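Local atomic coordinates of 5-ketofructose reductase (Gluconobacter sp., PDB entry 7COL), a protein that probably catalyses the NADPH-dependent reduction of 5-ketofructose to fructose, using a shikimate dehydrogenase-like two-domain fold. Residues 89-94 / 104-109; 108-113 / 140-145; 195-200 / 223-228; 206-211 / 231-236. All blocks are in the same frame, centred on the assembly; numbering follows the deposited sequence.

Contact 1. Residues 89-94 / 104-109; sequences IGAVNC and GHNTDG. With NDP (NADPH dihydro-nicotinamide-adenine-dinucleotide phosphate), chain C.
Opposite His105 stand two residues, Asn93 and Cys94, a classic beta bulge at the end of the antiparallel strands 94-98 and 101-105 of the shikimate dehydrogenase-type substrate-binding domain. His105 O takes both bulge amides, Asn93 N and Cys94 N, at 3.0 Å each, and His105 N donates to Cys94 O at 2.6 Å. Past the strand ends, side-chain amides take over. With CG between its backbone N and carbonyl carbon (chi1 74°), Asn93 presents its amide to Thr107 twice: OD1 accepts from Thr107 N at 2.7 Å, and ND2 donates to Thr107 OG1 at 2.9 Å, a pairing that fixes which end of the amide is which. Thr107 OG1 is also bonded to Gln255, which reaches NADPH. Asp108 OD2 forms a salt bridge with Lys72, whereas its OD1 accepts from a water and lies 3.6 Å from C5N of the nicotinamide ring. Asn106, too, uses both ends. Asn106 OD1 accepts from Asp108 N in an Asx turn, and Ile89 CD1 packs against Asn106 CG. Asn106 ND2 donates almost straight (174°) to Ala91 O at 2.7 Å; that oxygen lies in the plane of the Asn106 amide, but the nitrogen stands above the carbonyl plane of Ala91.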
# COMPACT_ATOMS: atom_id res chain seq x y z
N ILE A 89 12.75 1.38 -26.49
CA ILE A 89 13.33 0.27 -25.72
C ILE A 89 12.44 -0.97 -25.82
O ILE A 89 12.94 -2.10 -25.93
CB ILE A 89 13.65 0.66 -24.26
CG1 ILE A 89 14.73 1.76 -24.20
CG2 ILE A 89 14.13 -0.54 -23.46
CD1 ILE A 89 14.71 2.60 -22.93
N GLY A 90 11.12 -0.75 -25.84
CA GLY A 90 10.13 -1.83 -25.94
C GLY A 90 9.86 -2.43 -24.56
O GLY A 90 9.48 -3.60 -24.45
N ALA A 91 10.12 -1.64 -23.52
CA ALA A 91 9.94 -2.06 -22.12
C ALA A 91 9.67 -0.86 -21.21
O ALA A 91 10.18 0.24 -21.46
CB ALA A 91 11.15 -2.84 -21.62
N VAL A 92 8.84 -1.08 -20.18
CA VAL A 92 8.41 -0.02 -19.27
C VAL A 92 8.70 -0.46 -17.82
O VAL A 92 8.40 -1.59 -17.44
CB VAL A 92 6.90 0.30 -19.49
CG1 VAL A 92 6.21 0.83 -18.24
CG2 VAL A 92 6.72 1.28 -20.64
N ASN A 93 9.27 0.45 -17.03
CA ASN A 93 9.52 0.18 -15.60
C ASN A 93 8.93 1.23 -14.65
O ASN A 93 9.09 1.12 -13.42
CB ASN A 93 11.03 0.05 -15.34
CG ASN A 93 11.73 1.38 -15.38
OD1 ASN A 93 11.45 2.19 -16.23
ND2 ASN A 93 12.65 1.60 -14.45
N CYS A 94 8.28 2.24 -15.22
CA CYS A 94 7.73 3.35 -14.47
C CYS A 94 6.46 3.81 -15.15
O CYS A 94 6.50 4.26 -16.29
CB CYS A 94 8.76 4.49 -14.36
SG CYS A 94 8.12 5.89 -13.44
N GLY A 104 3.32 4.81 -19.88
CA GLY A 104 4.53 4.02 -19.64
C GLY A 104 5.83 4.77 -19.87
O GLY A 104 6.02 5.36 -20.94
N HIS A 105 6.71 4.75 -18.86
CA HIS A 105 8.07 5.30 -18.98
C HIS A 105 9.13 4.23 -18.73
O HIS A 105 8.90 3.25 -18.02
CB HIS A 105 8.30 6.47 -18.00
CG HIS A 105 7.28 7.56 -18.09
ND1 HIS A 105 7.55 8.77 -18.70
CD2 HIS A 105 6.02 7.66 -17.60
CE1 HIS A 105 6.49 9.55 -18.61
NE2 HIS A 105 5.55 8.90 -17.94
N ASN A 106 10.31 4.44 -19.31
CA ASN A 106 11.49 3.65 -18.97
C ASN A 106 12.63 4.49 -18.32
O ASN A 106 13.25 5.32 -18.98
CB ASN A 106 12.01 2.91 -20.19
CG ASN A 106 12.95 1.78 -19.81
OD1 ASN A 106 13.97 2.00 -19.17
ND2 ASN A 106 12.59 0.56 -20.18
N THR A 107 12.94 4.23 -17.05
CA THR A 107 13.98 4.99 -16.35
C THR A 107 15.33 4.27 -16.25
O THR A 107 16.28 4.84 -15.73
CB THR A 107 13.55 5.47 -14.94
OG1 THR A 107 13.35 4.34 -14.09
CG2 THR A 107 12.26 6.31 -15.00
N ASP A 108 15.41 3.03 -16.77
CA ASP A 108 16.62 2.20 -16.67
C ASP A 108 17.91 2.84 -17.13
O ASP A 108 18.97 2.63 -16.52
CB ASP A 108 16.44 0.85 -17.37
CG ASP A 108 15.81 -0.19 -16.47
OD1 ASP A 108 16.08 -0.19 -15.24
OD2 ASP A 108 15.04 -1.02 -17.00
N GLY A 109 17.82 3.65 -18.19
CA GLY A 109 18.95 4.45 -18.67
C GLY A 109 18.94 5.92 -18.26
O GLY A 109 19.89 6.64 -18.57
PA NDP C . 21.29 -8.88 -18.97
O1A NDP C . 21.33 -10.31 -18.48
O2A NDP C . 20.12 -8.41 -19.80
O5B NDP C . 22.64 -8.60 -19.82
C5B NDP C . 23.91 -9.01 -19.31
C4B NDP C . 25.01 -8.46 -20.21
O4B NDP C . 26.27 -8.62 -19.55
C3B NDP C . 25.13 -9.23 -21.51
O3B NDP C . 25.45 -8.32 -22.57
C2B NDP C . 26.30 -10.17 -21.29
O2B NDP C . 26.95 -10.56 -22.50
C1B NDP C . 27.19 -9.34 -20.38
N9A NDP C . 28.10 -10.17 -19.57
C8A NDP C . 27.79 -10.79 -18.41
N7A NDP C . 28.85 -11.48 -17.93
C5A NDP C . 29.87 -11.30 -18.79
C6A NDP C . 31.28 -11.74 -18.90
N6A NDP C . 31.81 -12.53 -17.94
N1A NDP C . 32.02 -11.33 -19.97
C2A NDP C . 31.51 -10.53 -20.93
N3A NDP C . 30.23 -10.09 -20.90
C4A NDP C . 29.37 -10.43 -19.88
O3 NDP C . 21.51 -7.89 -17.71
PN NDP C . 20.96 -6.36 -17.70
O1N NDP C . 19.48 -6.40 -17.36
O2N NDP C . 21.42 -5.67 -18.95
O5D NDP C . 21.71 -5.69 -16.43
C5D NDP C . 23.13 -5.66 -16.30
C4D NDP C . 23.51 -5.11 -14.92
O4D NDP C . 23.11 -3.74 -14.81
C3D NDP C . 22.85 -5.86 -13.77
O3D NDP C . 23.88 -6.25 -12.87
C2D NDP C . 21.88 -4.87 -13.13
O2D NDP C . 21.89 -4.99 -11.71
C1D NDP C . 22.40 -3.50 -13.59
N1N NDP C . 21.40 -2.42 -13.75
C2N NDP C . 21.62 -1.29 -13.04
C3N NDP C . 20.76 -0.18 -13.12
C7N NDP C . 21.04 1.07 -12.29
O7N NDP C . 20.23 2.00 -12.28
N7N NDP C . 22.17 1.13 -11.57
C4N NDP C . 19.66 -0.26 -14.00
C5N NDP C . 19.45 -1.43 -14.74
C6N NDP C . 20.35 -2.50 -14.61
P2B NDP C . 26.30 -11.67 -23.47
O1X NDP C . 25.27 -10.87 -24.25
O2X NDP C . 27.47 -12.14 -24.32
O3X NDP C . 25.73 -12.70 -22.54
O HOH W 1 14.06 -1.33 -13.39

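Contact 2. Residues 108-113 / 140-145; sequences DGKGFL and AVELAL. With NDP (NADPH dihydro-nicotinamide-adenine-dinucleotide phosphate), chain C.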
# COMPACT_ATOMS: atom_id res chain seq x y z
N ASP A 108 15.41 3.03 -16.77
CA ASP A 108 16.62 2.20 -16.67
C ASP A 108 17.91 2.84 -17.13
O ASP A 108 18.97 2.63 -16.52
CB ASP A 108 16.44 0.85 -17.37
CG ASP A 108 15.81 -0.19 -16.47
OD1 ASP A 108 16.08 -0.19 -15.24
OD2 ASP A 108 15.04 -1.02 -17.00
N GLY A 109 17.82 3.65 -18.19
CA GLY A 109 18.95 4.45 -18.67
C GLY A 109 18.94 5.92 -18.26
O GLY A 109 19.89 6.64 -18.57
N LYS A 110 17.88 6.37 -17.59
CA LYS A 110 17.74 7.76 -17.19
C LYS A 110 18.49 8.08 -15.91
O LYS A 110 18.91 9.22 -15.72
CB LYS A 110 16.25 8.17 -17.05
CG LYS A 110 15.49 8.22 -18.37
CD LYS A 110 14.08 8.76 -18.22
CE LYS A 110 13.27 8.54 -19.50
NZ LYS A 110 13.80 9.26 -20.69
N GLY A 111 18.60 7.09 -15.02
CA GLY A 111 19.45 7.20 -13.82
C GLY A 111 20.89 7.48 -14.26
O GLY A 111 21.49 8.46 -13.82
N PHE A 112 21.41 6.63 -15.15
CA PHE A 112 22.71 6.86 -15.77
C PHE A 112 22.86 8.27 -16.32
O PHE A 112 23.86 8.93 -16.02
CB PHE A 112 22.98 5.88 -16.91
CG PHE A 112 24.10 6.32 -17.82
CD1 PHE A 112 25.42 6.19 -17.42
CD2 PHE A 112 23.82 6.89 -19.06
CE1 PHE A 112 26.46 6.61 -18.26
CE2 PHE A 112 24.84 7.30 -19.91
CZ PHE A 112 26.16 7.16 -19.50
N LEU A 113 21.90 8.70 -17.14
CA LEU A 113 21.96 9.99 -17.80
C LEU A 113 22.01 11.16 -16.83
O LEU A 113 22.78 12.10 -17.02
CB LEU A 113 20.80 10.14 -18.79
CG LEU A 113 20.81 11.33 -19.75
CD1 LEU A 113 21.96 11.25 -20.75
CD2 LEU A 113 19.47 11.40 -20.48
N ALA A 140 21.85 3.08 -24.29
CA ALA A 140 22.03 3.49 -25.70
C ALA A 140 20.90 4.42 -26.19
O ALA A 140 21.15 5.49 -26.79
CB ALA A 140 22.13 2.26 -26.60
N VAL A 141 19.65 4.02 -25.90
CA VAL A 141 18.48 4.79 -26.33
C VAL A 141 18.46 6.16 -25.66
O VAL A 141 18.28 7.17 -26.34
CB VAL A 141 17.14 4.02 -26.17
CG1 VAL A 141 15.93 4.94 -26.33
CG2 VAL A 141 17.07 2.86 -27.16
N GLU A 142 18.69 6.22 -24.34
CA GLU A 142 18.68 7.52 -23.65
C GLU A 142 19.77 8.45 -24.19
O GLU A 142 19.51 9.62 -24.44
CB GLU A 142 18.81 7.37 -22.14
CG GLU A 142 17.71 6.57 -21.45
CD GLU A 142 16.31 7.16 -21.55
OE1 GLU A 142 16.13 8.31 -21.98
OE2 GLU A 142 15.35 6.47 -21.14
N LEU A 143 20.98 7.91 -24.36
CA LEU A 143 22.11 8.67 -24.92
C LEU A 143 21.78 9.27 -26.28
O LEU A 143 21.99 10.47 -26.49
CB LEU A 143 23.39 7.83 -24.98
CG LEU A 143 24.19 7.72 -23.68
CD1 LEU A 143 25.09 6.50 -23.68
CD2 LEU A 143 25.00 8.98 -23.42
N ALA A 144 21.27 8.44 -27.19
CA ALA A 144 20.83 8.85 -28.53
C ALA A 144 19.80 9.99 -28.50
O ALA A 144 19.92 10.95 -29.25
CB ALA A 144 20.27 7.65 -29.30
N LEU A 145 18.79 9.86 -27.62
CA LEU A 145 17.76 10.87 -27.47
C LEU A 145 18.23 12.16 -26.80
O LEU A 145 17.63 13.21 -27.01
CB LEU A 145 16.54 10.31 -26.72
CG LEU A 145 15.72 9.15 -27.34
CD1 LEU A 145 14.62 8.75 -26.36
CD2 LEU A 145 15.10 9.48 -28.68
PA NDP C . 21.29 -8.88 -18.97
O1A NDP C . 21.33 -10.31 -18.48
O2A NDP C . 20.12 -8.41 -19.80
O5B NDP C . 22.64 -8.60 -19.82
C5B NDP C . 23.91 -9.01 -19.31
C4B NDP C . 25.01 -8.46 -20.21
O4B NDP C . 26.27 -8.62 -19.55
C3B NDP C . 25.13 -9.23 -21.51
O3B NDP C . 25.45 -8.32 -22.57
C2B NDP C . 26.30 -10.17 -21.29
O2B NDP C . 26.95 -10.56 -22.50
C1B NDP C . 27.19 -9.34 -20.38
N9A NDP C . 28.10 -10.17 -19.57
C8A NDP C . 27.79 -10.79 -18.41
N7A NDP C . 28.85 -11.48 -17.93
C5A NDP C . 29.87 -11.30 -18.79
C6A NDP C . 31.28 -11.74 -18.90
N6A NDP C . 31.81 -12.53 -17.94
N1A NDP C . 32.02 -11.33 -19.97
C2A NDP C . 31.51 -10.53 -20.93
N3A NDP C . 30.23 -10.09 -20.90
C4A NDP C . 29.37 -10.43 -19.88
O3 NDP C . 21.51 -7.89 -17.71
PN NDP C . 20.96 -6.36 -17.70
O1N NDP C . 19.48 -6.40 -17.36
O2N NDP C . 21.42 -5.67 -18.95
O5D NDP C . 21.71 -5.69 -16.43
C5D NDP C . 23.13 -5.66 -16.30
C4D NDP C . 23.51 -5.11 -14.92
O4D NDP C . 23.11 -3.74 -14.81
C3D NDP C . 22.85 -5.86 -13.77
O3D NDP C . 23.88 -6.25 -12.87
C2D NDP C . 21.88 -4.87 -13.13
O2D NDP C . 21.89 -4.99 -11.71
C1D NDP C . 22.40 -3.50 -13.59
N1N NDP C . 21.40 -2.42 -13.75
C2N NDP C . 21.62 -1.29 -13.04
C3N NDP C . 20.76 -0.18 -13.12
C7N NDP C . 21.04 1.07 -12.29
O7N NDP C . 20.23 2.00 -12.28
N7N NDP C . 22.17 1.13 -11.57
C4N NDP C . 19.66 -0.26 -14.00
C5N NDP C . 19.45 -1.43 -14.74
C6N NDP C . 20.35 -2.50 -14.61
P2B NDP C . 26.30 -11.67 -23.47
O1X NDP C . 25.27 -10.87 -24.25
O2X NDP C . 27.47 -12.14 -24.32
O3X NDP C . 25.73 -12.70 -22.54
O HOH W 2 15.88 4.11 -19.97
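Glu142 rises from helix 134-145 onto the backbone of Gly109, and the close packing of the contact is concentrated here. Its CG lies 3.5 Å from Gly109 C, so near that a CB on residue 109 would collide with it. The chain of Glu142 then bends at chi2 (-63°) and carries its carboxylate alongside the stem of Lys110, whose side chain crosses at about a right angle. CG of Lys110 lies 3.3 Å from Glu142 OE2; farther out the lysine runs extended until a final bend brings NZ back to Glu142 OE1 at 2.8 Å, on the syn side of that oxygen. The salt bridge has a weak second arm to OE2. Ser85 OG also bonds OE2, and a water that accepts from Gly109 N lies 2.7 Å from the same oxygen. Helix 134-145 follows the glycine-rich turn of the Rossmann-type NADPH domain, and helix 110-119 leads into that domain from the substrate-binding one, so the salt bridge ties together elements at the junction of the two. An alanine here removes the carboxylate that Lys110 and Ser85 share, and would probably leave the ammonium without its counter-charge and open a gap beside Gly109. Packing is looser on the side of Phe112 and Leu113. The buried Phe112 offers its ring edge to Leu143, CE2 standing 3.8 Å from CG and almost equally far from both methyls. Leu113, partly exposed, merely approaches: its CD2 remains 4.3 Å from Glu142 O, and Pro122 borders both leucines.

Contact 3. Residues 195-200 / 223-228; sequences INATSI and ADVIPN. With NDP (NADPH dihydro-nicotinamide-adenine-dinucleotide phosphate), chain C.
Asn196 and Asp224 lie side by side at the ends of neighbouring parallel strands, 193-196 and 221-224, of the Rossmann-type sheet. The backbones are joined by Asn196 N to Ala223 O (2.8 Å) and Val225 N to Asn196 O (3.0 Å). Along the Asn196 side chain, CB rests 3.7 Å from Asp224 OD1; CG, anti to the backbone N (chi1 175°), keeps a similar distance from that oxygen. At the end the amide divides its work. OD1 accepts from Thr198 OG1 at 2.5 Å, on a lone pair in the carbonyl plane. ND2 donates nearly straight (172°) to Asp224 OD1 at 2.9 Å and also touches Ile226 CD1. Asp224 OD1 receives Ile226 N as well, in an Asx turn, the two donors arriving from opposite faces of the carboxylate; OD2 is bonded to Thr232 and a water. The loops after both strands meet NADPH: Val225 O accepts from the carboxamide N7N at 2.8 Å, and Ile200 CD1 packs on the adenine, 3.4 Å from C6A. Such a well-supplied buried carboxylate is likely to remain ionised, and the bonds to OD1 should keep the loop bearing Val225 O in position for the nicotinamide amide.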
# COMPACT_ATOMS: atom_id res chain seq x y z
N ILE A 195 31.09 3.02 -20.62
CA ILE A 195 30.10 2.53 -19.65
C ILE A 195 30.12 1.02 -19.56
O ILE A 195 29.92 0.34 -20.56
CB ILE A 195 28.64 2.95 -20.01
CG1 ILE A 195 28.56 4.41 -20.46
CG2 ILE A 195 27.70 2.68 -18.82
CD1 ILE A 195 27.42 4.67 -21.41
N ASN A 196 30.32 0.50 -18.35
CA ASN A 196 30.05 -0.90 -18.13
C ASN A 196 28.56 -1.10 -17.93
O ASN A 196 27.98 -0.52 -17.00
CB ASN A 196 30.79 -1.49 -16.93
CG ASN A 196 30.38 -2.93 -16.67
OD1 ASN A 196 30.61 -3.78 -17.51
ND2 ASN A 196 29.71 -3.19 -15.52
N ALA A 197 27.95 -1.90 -18.81
CA ALA A 197 26.54 -2.31 -18.70
C ALA A 197 26.37 -3.84 -18.69
O ALA A 197 25.26 -4.34 -18.79
CB ALA A 197 25.69 -1.67 -19.79
N THR A 198 27.48 -4.55 -18.52
CA THR A 198 27.47 -5.99 -18.21
C THR A 198 27.14 -6.20 -16.72
O THR A 198 27.11 -5.23 -15.95
CB THR A 198 28.84 -6.68 -18.48
OG1 THR A 198 29.82 -6.20 -17.55
CG2 THR A 198 29.33 -6.44 -19.92
N SER A 199 26.93 -7.45 -16.34
CA SER A 199 26.74 -7.85 -14.92
C SER A 199 28.06 -8.19 -14.19
O SER A 199 28.05 -8.57 -13.01
CB SER A 199 25.75 -9.02 -14.84
OG SER A 199 26.15 -10.07 -15.69
N ILE A 200 29.20 -8.07 -14.90
CA ILE A 200 30.51 -8.29 -14.30
C ILE A 200 30.69 -7.32 -13.12
O ILE A 200 30.49 -6.11 -13.28
CB ILE A 200 31.67 -8.08 -15.32
CG1 ILE A 200 31.53 -9.01 -16.53
CG2 ILE A 200 33.03 -8.25 -14.65
CD1 ILE A 200 32.62 -8.87 -17.59
N ALA A 223 31.89 5.00 -16.37
CA ALA A 223 30.63 4.78 -15.64
C ALA A 223 30.33 3.29 -15.53
O ALA A 223 30.70 2.51 -16.41
CB ALA A 223 29.48 5.49 -16.33
N ASP A 224 29.62 2.91 -14.47
CA ASP A 224 29.35 1.52 -14.22
C ASP A 224 27.94 1.37 -13.65
O ASP A 224 27.57 2.07 -12.71
CB ASP A 224 30.38 0.97 -13.22
CG ASP A 224 30.49 -0.53 -13.26
OD1 ASP A 224 29.45 -1.20 -13.44
OD2 ASP A 224 31.61 -1.05 -13.11
N VAL A 225 27.18 0.44 -14.23
CA VAL A 225 25.79 0.24 -13.85
C VAL A 225 25.63 -0.46 -12.51
O VAL A 225 24.58 -0.30 -11.86
CB VAL A 225 24.96 -0.48 -14.95
CG1 VAL A 225 24.88 0.39 -16.18
CG2 VAL A 225 25.51 -1.86 -15.29
N ILE A 226 26.67 -1.20 -12.08
CA ILE A 226 26.60 -2.04 -10.87
C ILE A 226 26.28 -1.23 -9.61
O ILE A 226 27.06 -0.35 -9.24
CB ILE A 226 27.81 -3.01 -10.72
CG1 ILE A 226 27.53 -4.32 -11.46
CG2 ILE A 226 28.05 -3.42 -9.26
CD1 ILE A 226 27.90 -4.33 -12.91
N PRO A 227 25.12 -1.52 -8.98
CA PRO A 227 24.75 -0.74 -7.80
C PRO A 227 25.50 -1.16 -6.53
O PRO A 227 25.76 -0.33 -5.66
CB PRO A 227 23.24 -0.99 -7.66
CG PRO A 227 22.96 -2.25 -8.39
CD PRO A 227 24.09 -2.51 -9.35
N ASN A 228 25.83 -2.45 -6.45
CA ASN A 228 26.48 -3.02 -5.29
C ASN A 228 27.48 -4.10 -5.71
O ASN A 228 27.07 -5.08 -6.35
CB ASN A 228 25.43 -3.61 -4.32
CG ASN A 228 26.02 -3.99 -2.97
OD1 ASN A 228 26.95 -3.36 -2.47
ND2 ASN A 228 25.44 -5.02 -2.36
PA NDP C . 21.29 -8.88 -18.97
O1A NDP C . 21.33 -10.31 -18.48
O2A NDP C . 20.12 -8.41 -19.80
O5B NDP C . 22.64 -8.60 -19.82
C5B NDP C . 23.91 -9.01 -19.31
C4B NDP C . 25.01 -8.46 -20.21
O4B NDP C . 26.27 -8.62 -19.55
C3B NDP C . 25.13 -9.23 -21.51
O3B NDP C . 25.45 -8.32 -22.57
C2B NDP C . 26.30 -10.17 -21.29
O2B NDP C . 26.95 -10.56 -22.50
C1B NDP C . 27.19 -9.34 -20.38
N9A NDP C . 28.10 -10.17 -19.57
C8A NDP C . 27.79 -10.79 -18.41
N7A NDP C . 28.85 -11.48 -17.93
C5A NDP C . 29.87 -11.30 -18.79
C6A NDP C . 31.28 -11.74 -18.90
N6A NDP C . 31.81 -12.53 -17.94
N1A NDP C . 32.02 -11.33 -19.97
C2A NDP C . 31.51 -10.53 -20.93
N3A NDP C . 30.23 -10.09 -20.90
C4A NDP C . 29.37 -10.43 -19.88
O3 NDP C . 21.51 -7.89 -17.71
PN NDP C . 20.96 -6.36 -17.70
O1N NDP C . 19.48 -6.40 -17.36
O2N NDP C . 21.42 -5.67 -18.95
O5D NDP C . 21.71 -5.69 -16.43
C5D NDP C . 23.13 -5.66 -16.30
C4D NDP C . 23.51 -5.11 -14.92
O4D NDP C . 23.11 -3.74 -14.81
C3D NDP C . 22.85 -5.86 -13.77
O3D NDP C . 23.88 -6.25 -12.87
C2D NDP C . 21.88 -4.87 -13.13
O2D NDP C . 21.89 -4.99 -11.71
C1D NDP C . 22.40 -3.50 -13.59
N1N NDP C . 21.40 -2.42 -13.75
C2N NDP C . 21.62 -1.29 -13.04
C3N NDP C . 20.76 -0.18 -13.12
C7N NDP C . 21.04 1.07 -12.29
O7N NDP C . 20.23 2.00 -12.28
N7N NDP C . 22.17 1.13 -11.57
C4N NDP C . 19.66 -0.26 -14.00
C5N NDP C . 19.45 -1.43 -14.74
C6N NDP C . 20.35 -2.50 -14.61
P2B NDP C . 26.30 -11.67 -23.47
O1X NDP C . 25.27 -10.87 -24.25
O2X NDP C . 27.47 -12.14 -24.32
O3X NDP C . 25.73 -12.70 -22.54
O HOH W 3 32.06 -3.93 -13.66

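Contact 4. Residues 206-211 / 231-236; sequences NAAPPV and QTRFLK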
# COMPACT_ATOMS: atom_id res chain seq x y z
N ASN A 206 35.96 -7.67 -7.02
CA ASN A 206 37.22 -8.07 -7.67
C ASN A 206 37.16 -8.32 -9.18
O ASN A 206 38.15 -8.10 -9.88
CB ASN A 206 37.84 -9.27 -6.95
CG ASN A 206 38.19 -8.98 -5.49
OD1 ASN A 206 38.60 -7.87 -5.13
ND2 ASN A 206 38.02 -9.98 -4.64
N ALA A 207 36.01 -8.81 -9.67
CA ALA A 207 35.84 -9.10 -11.10
C ALA A 207 35.70 -7.82 -11.94
O ALA A 207 34.94 -6.92 -11.57
CB ALA A 207 34.66 -10.04 -11.33
N ALA A 208 36.44 -7.75 -13.05
CA ALA A 208 36.48 -6.57 -13.91
C ALA A 208 36.24 -6.91 -15.39
O ALA A 208 36.60 -8.01 -15.82
CB ALA A 208 37.80 -5.82 -13.73
N PRO A 209 35.60 -6.00 -16.15
CA PRO A 209 35.48 -6.20 -17.60
C PRO A 209 36.86 -6.31 -18.27
O PRO A 209 37.76 -5.57 -17.89
CB PRO A 209 34.73 -4.95 -18.06
CG PRO A 209 33.88 -4.62 -16.89
CD PRO A 209 34.73 -4.89 -15.69
N PRO A 210 37.04 -7.28 -19.20
CA PRO A 210 38.33 -7.37 -19.90
C PRO A 210 38.59 -6.16 -20.81
O PRO A 210 38.25 -6.16 -22.00
CB PRO A 210 38.24 -8.70 -20.67
CG PRO A 210 36.80 -9.09 -20.67
CD PRO A 210 36.17 -8.46 -19.47
N VAL A 211 39.17 -5.12 -20.23
CA VAL A 211 39.54 -3.93 -21.00
C VAL A 211 40.98 -3.49 -20.70
O VAL A 211 41.44 -3.56 -19.56
CB VAL A 211 38.45 -2.79 -21.00
CG1 VAL A 211 37.34 -3.00 -19.98
CG2 VAL A 211 39.04 -1.37 -20.92
N GLN A 231 31.77 0.85 -5.69
CA GLN A 231 33.14 0.91 -6.20
C GLN A 231 33.61 -0.44 -6.73
O GLN A 231 34.30 -1.17 -6.04
CB GLN A 231 34.12 1.47 -5.15
CG GLN A 231 33.75 2.84 -4.59
CD GLN A 231 33.27 3.84 -5.64
OE1 GLN A 231 32.15 4.35 -5.54
NE2 GLN A 231 34.11 4.10 -6.65
N THR A 232 33.20 -0.77 -7.95
CA THR A 232 33.67 -2.00 -8.62
C THR A 232 35.17 -1.89 -8.91
O THR A 232 35.75 -0.81 -8.79
CB THR A 232 32.92 -2.26 -9.95
OG1 THR A 232 33.10 -1.14 -10.83
CG2 THR A 232 31.45 -2.46 -9.70
N ARG A 233 35.80 -3.02 -9.23
CA ARG A 233 37.21 -3.07 -9.65
C ARG A 233 37.46 -2.11 -10.82
O ARG A 233 38.44 -1.36 -10.81
CB ARG A 233 37.61 -4.51 -10.02
CG ARG A 233 39.08 -4.78 -10.37
CD ARG A 233 40.06 -4.45 -9.24
NE ARG A 233 39.63 -5.01 -7.95
CZ ARG A 233 39.95 -4.52 -6.76
NH1 ARG A 233 40.71 -3.43 -6.66
NH2 ARG A 233 39.50 -5.11 -5.66
N PHE A 234 36.56 -2.16 -11.81
CA PHE A 234 36.53 -1.28 -12.98
C PHE A 234 36.65 0.21 -12.61
O PHE A 234 37.54 0.88 -13.13
CB PHE A 234 35.26 -1.55 -13.78
CG PHE A 234 35.19 -0.86 -15.11
CD1 PHE A 234 36.20 -1.03 -16.07
CD2 PHE A 234 34.07 -0.09 -15.44
CE1 PHE A 234 36.11 -0.42 -17.31
CE2 PHE A 234 33.96 0.52 -16.68
CZ PHE A 234 34.98 0.36 -17.62
N LEU A 235 35.80 0.69 -11.70
CA LEU A 235 35.84 2.09 -11.27
C LEU A 235 37.00 2.45 -10.34
O LEU A 235 37.44 3.60 -10.32
CB LEU A 235 34.51 2.52 -10.62
CG LEU A 235 33.24 2.63 -11.47
CD1 LEU A 235 32.13 3.27 -10.65
CD2 LEU A 235 33.45 3.41 -12.77
N LYS A 236 37.45 1.48 -9.55
CA LYS A 236 38.62 1.68 -8.69
C LYS A 236 39.87 1.83 -9.57
O LYS A 236 40.69 2.73 -9.35
CB LYS A 236 38.78 0.55 -7.67
CG LYS A 236 37.66 0.51 -6.62
CD LYS A 236 38.03 -0.27 -5.37
CE LYS A 236 37.94 -1.78 -5.52
NZ LYS A 236 38.17 -2.43 -4.19
O HOH W 4 34.64 -4.13 -12.13
O HOH W 5 34.37 -5.33 -9.22
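Arg233 and Asn206 form the direct polar link of this contact. Arg233 NH2 donates to Asn206 OD1 at 3.0 Å, in the carbonyl plane of the amide, and the two flat groups are nearly coplanar, 21° apart. The arginine leaves the helix with CG anti to its backbone N (chi1 -175°), and bends at chi2 and chi3 then swing the guanidinium along the loop; CE of Lys236 lies over one face, toward its rim. A second set of polar links runs through water. Ala207 O accepts from two waters, each 2.9 Å away, and these in turn accept from Arg233 N (2.7 Å) and Phe234 N (2.8 Å), so two backbone N-H groups at the start of helix 233-241 are linked to Ala207 O through water. The OG1 of Thr232, at the N-cap, accepts a weak capping bond from Leu235 N. Apolar contacts continue the interface inward. Ala208 CB packs on Arg233 CG at 3.7 Å, Pro209 CD approaches Phe234 CB at 3.9 Å, and Val211 CG1 reaches Phe234 CE1 at the same separation. An alanine in place of Arg233 takes away both the donor to Asn206 OD1 and the stem against Ala208, and is likely to leave the Asn206 amide free to turn and the exposed end of the loop less firmly held. The fold closes over the inner end: Phe234 is laid against Leu194 and Val222 of strands 193-196 and 221-224, while Pro209 and Val211 rest on Leu130 of strand 126-130.

In the fold
Contacts 1, 2 and 3 are buried near the centre of the chain and all reach NADPH; the centre of contact 4 lies about 19 Å from the centre of the chain, and this contact is partly exposed, which fits its reliance on water-mediated links. Contacts 1 and 2 share Asp108 and Gly109, passing from amide-rich loops in the substrate-binding domain to a helix-to-helix salt bridge at its junction with the Rossmann domain. Contact 2 meets contact 3 through apolar packing, Phe112 and Leu143 on Ile195. Contacts 3 and 4 share the connection from strand 221-224 to helix 233-241, and Thr232 probably hydrogen-bonds Asp224 between them. No touch joins contact 1 to contact 3 or 4.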